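Local coordinates for protein epsin-2 (Saccharomyces cerevisiae, PDB 6ENR) that binds membranes rich in phosphatidylinositol 3,5- and 4,5-bisphosphate, probably through its ENTH domain, and is needed for endocytosis and for placing actin, at residues V21-A26 / D40-R45. Residues are numbered along the deposited sequence; the frame is centred on the assembly and turned at random.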
ATOM      1  N   VAL A  21       9.377   5.907 -11.312  1.00 24.40           N
ATOM      2  CA  VAL A  21       9.423   7.221 -10.644  1.00 27.79           C
ATOM      3  C   VAL A  21       8.121   7.547  -9.888  1.00 23.54           C
ATOM      4  O   VAL A  21       8.120   8.151  -8.807  1.00 25.66           O
ATOM      5  CB  VAL A  21       9.672   8.368 -11.676  1.00 30.51           C
ATOM      6  CG1 VAL A  21       9.553   9.721 -11.017  1.00 32.40           C
ATOM      7  CG2 VAL A  21      11.018   8.232 -12.350  1.00 32.75           C
ATOM      8  N   LEU A  22       6.999   7.190 -10.473  1.00 21.35           N
ATOM      9  CA  LEU A  22       5.735   7.432  -9.848  1.00 20.50           C
ATOM     10  C   LEU A  22       5.580   6.655  -8.523  1.00 17.07           C
ATOM     11  O   LEU A  22       5.039   7.236  -7.525  1.00 17.75           O
ATOM     12  CB  LEU A  22       4.610   6.990 -10.747  1.00 23.10           C
ATOM     13  CG  LEU A  22       3.192   7.163 -10.333  1.00 26.02           C
ATOM     14  CD1 LEU A  22       2.834   8.594  -9.996  1.00 33.39           C
ATOM     15  CD2 LEU A  22       2.300   6.663 -11.500  1.00 28.37           C
ATOM     16  N   VAL A  23       5.923   5.364  -8.573  1.00 15.77           N
ATOM     17  CA  VAL A  23       5.765   4.462  -7.385  1.00 18.79           C
ATOM     18  C   VAL A  23       6.813   4.825  -6.317  1.00 17.58           C
ATOM     19  O   VAL A  23       6.495   4.827  -5.123  1.00 16.28           O
ATOM     20  CB  VAL A  23       5.685   2.934  -7.672  1.00 18.45           C
ATOM     21  CG1 VAL A  23       7.010   2.312  -8.053  1.00 19.79           C
ATOM     22  CG2 VAL A  23       5.187   2.151  -6.452  1.00 20.59           C
ATOM     23  N   ARG A  24       8.027   5.211  -6.765  1.00 20.14           N
ATOM     24  CA  ARG A  24       9.082   5.688  -5.845  1.00 22.11           C
ATOM     25  C   ARG A  24       8.651   6.994  -5.171  1.00 20.86           C
ATOM     26  O   ARG A  24       8.693   7.150  -3.925  1.00 17.09           O
ATOM     27  CB  ARG A  24      10.430   5.798  -6.646  1.00 25.84           C
ATOM     28  CG  ARG A  24      11.695   6.208  -5.867  1.00 34.09           C
ATOM     29  CD  ARG A  24      12.836   6.641  -6.822  1.00 37.00           C
ATOM     30  NE  ARG A  24      12.542   7.939  -7.489  1.00 43.23           N
ATOM     31  CZ  ARG A  24      13.312   8.543  -8.405  1.00 41.70           C
ATOM     32  NH1 ARG A  24      14.459   7.990  -8.803  1.00 43.58           N
ATOM     33  NH2 ARG A  24      12.939   9.708  -8.930  1.00 35.36           N
ATOM     34  N   ASP A  25       8.101   7.941  -5.938  1.00 20.55           N
ATOM     35  CA  ASP A  25       7.683   9.201  -5.330  1.00 23.27           C
ATOM     36  C   ASP A  25       6.503   9.068  -4.391  1.00 20.15           C
ATOM     37  O   ASP A  25       6.453   9.716  -3.293  1.00 18.55           O
ATOM     38  CB  ASP A  25       7.406  10.224  -6.442  1.00 29.65           C
ATOM     39  CG  ASP A  25       8.665  10.641  -7.172  1.00 36.55           C
ATOM     40  OD1 ASP A  25       9.784  10.240  -6.792  1.00 38.03           O
ATOM     41  OD2 ASP A  25       8.530  11.369  -8.197  1.00 42.87           O
ATOM     42  N   ALA A  26       5.582   8.196  -4.759  1.00 17.02           N
ATOM     43  CA  ALA A  26       4.382   7.934  -3.984  1.00 17.83           C
ATOM     44  C   ALA A  26       4.676   7.367  -2.580  1.00 17.24           C
ATOM     45  O   ALA A  26       3.839   7.473  -1.727  1.00 18.24           O
ATOM     46  CB  ALA A  26       3.487   6.959  -4.718  1.00 19.21           C
ATOM     47  N   ASP A  40      -4.589   7.403  -8.229  1.00 17.39           N
ATOM     48  CA  ASP A  40      -5.376   7.011  -9.402  1.00 19.74           C
ATOM     49  C   ASP A  40      -4.549   6.668 -10.661  1.00 17.68           C
ATOM     50  O   ASP A  40      -4.903   5.728 -11.360  1.00 16.91           O
ATOM     51  CB  ASP A  40      -6.488   7.994  -9.710  1.00 21.49           C
ATOM     52  CG  ASP A  40      -7.663   7.253 -10.366  1.00 25.33           C
ATOM     53  OD1 ASP A  40      -8.364   6.367  -9.689  1.00 27.99           O
ATOM     54  OD2 ASP A  40      -7.777   7.437 -11.549  1.00 24.61           O
ATOM     55  N   ASP A  41      -3.368   7.276 -10.844  1.00 16.96           N
ATOM     56  CA  ASP A  41      -2.535   6.918 -11.970  1.00 19.64           C
ATOM     57  C   ASP A  41      -1.959   5.500 -11.734  1.00 17.39           C
ATOM     58  O   ASP A  41      -2.015   4.637 -12.594  1.00 21.30           O
ATOM     59  CB  ASP A  41      -1.457   7.984 -12.061  1.00 21.04           C
ATOM     60  CG  ASP A  41      -0.709   7.987 -13.377  1.00 27.51           C
ATOM     61  OD1 ASP A  41      -1.022   7.265 -14.365  1.00 28.72           O
ATOM     62  OD2 ASP A  41       0.226   8.790 -13.418  1.00 25.60           O
ATOM     63  N   LEU A  42      -1.459   5.242 -10.540  1.00 15.15           N
ATOM     64  CA  LEU A  42      -1.059   3.876 -10.130  1.00 16.71           C
ATOM     65  C   LEU A  42      -2.118   2.875 -10.387  1.00 16.41           C
ATOM     66  O   LEU A  42      -1.865   1.835 -11.012  1.00 13.45           O
ATOM     67  CB  LEU A  42      -0.580   3.794  -8.705  1.00 16.86           C
ATOM     68  CG  LEU A  42       0.757   4.567  -8.521  1.00 18.18           C
ATOM     69  CD1 LEU A  42       0.917   4.860  -7.061  1.00 19.27           C
ATOM     70  CD2 LEU A  42       1.988   3.775  -8.972  1.00 20.32           C
ATOM     71  N   ALA A  43      -3.327   3.202  -9.968  1.00 16.10           N
ATOM     72  CA  ALA A  43      -4.404   2.298 -10.151  1.00 15.46           C
ATOM     73  C   ALA A  43      -4.646   2.016 -11.579  1.00 14.97           C
ATOM     74  O   ALA A  43      -4.735   0.829 -11.967  1.00 14.74           O
ATOM     75  CB  ALA A  43      -5.683   2.804  -9.462  1.00 16.78           C
ATOM     76  N   GLN A  44      -4.646   3.057 -12.418  1.00 15.07           N
ATOM     77  CA  GLN A  44      -4.803   2.812 -13.836  1.00 17.00           C
ATOM     78  C   GLN A  44      -3.713   1.947 -14.467  1.00 16.43           C
ATOM     79  O   GLN A  44      -3.956   1.050 -15.305  1.00 14.49           O
ATOM     80  CB  GLN A  44      -4.883   4.094 -14.593  1.00 21.52           C
ATOM     81  CG  GLN A  44      -6.163   4.885 -14.350  1.00 26.64           C
ATOM     82  CD  GLN A  44      -7.451   4.098 -14.034  1.00 31.43           C
ATOM     83  OE1 GLN A  44      -7.950   3.243 -14.831  1.00 36.63           O
ATOM     84  NE2 GLN A  44      -8.045   4.432 -12.871  1.00 38.72           N
ATOM     85  N   ARG A  45      -2.515   2.221 -14.051  1.00 15.61           N
ATOM     86  CA  ARG A  45      -1.356   1.495 -14.573  1.00 16.32           C
ATOM     87  C   ARG A  45      -1.295   0.052 -14.136  1.00 17.04           C
ATOM     88  O   ARG A  45      -0.692  -0.814 -14.824  1.00 13.91           O
ATOM     89  CB  ARG A  45      -0.100   2.230 -14.188  1.00 17.50           C
ATOM     90  CG  ARG A  45       0.002   3.601 -14.826  1.00 19.44           C
ATOM     91  CD  ARG A  45       1.350   4.175 -14.566  1.00 20.41           C
ATOM     92  NE  ARG A  45       1.457   5.615 -14.696  1.00 20.99           N
ATOM     93  CZ  ARG A  45       2.587   6.273 -15.041  1.00 23.78           C
ATOM     94  NH1 ARG A  45       3.721   5.637 -15.307  1.00 19.80           N
ATOM     95  NH2 ARG A  45       2.561   7.610 -15.081  1.00 25.10           N
TER
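L22 and L42 lie alongside each other, pointing opposite ways, where helices 19-26 and 36-45 of the all-helical ENTH domain meet, L22 CG lying 3.8 Å from L42 CD2. The N-to-C directions of the short segments differ by 138°, their axes 10.6 Å apart, a gap that branched leucines are long enough to bridge. L42 spreads its two methyls along the neighbouring helix: CD2 also touches V23 CB, while CD1 reaches the CB of A26, whose small side chain suits a position facing this methyl. Beyond them V23 and L42 both rest on I55 of helix 49-63. L22 extends across to the second helix because its chi1 of -179° turns CG away from the backbone N, and its CD2 sits over one face of the R45 guanidinium, 3.5 Å from R45 NE. That plane is held side-on by D41: NE donates almost straight (174°) to OD1 at 3.0 Å, and NH2 to OD2, while NH1 bonds to T19 and the S17 carbonyl. A methionine in place of R45 lacks the guanidinium, so D41 would probably lose its charged mate and L22 the flat surface under its methyl. Segments 21-26 and 40-45 thus meet through apolar groups bordered by charge, and R45 adds a polar tie to T19, where helix 19-26 starts.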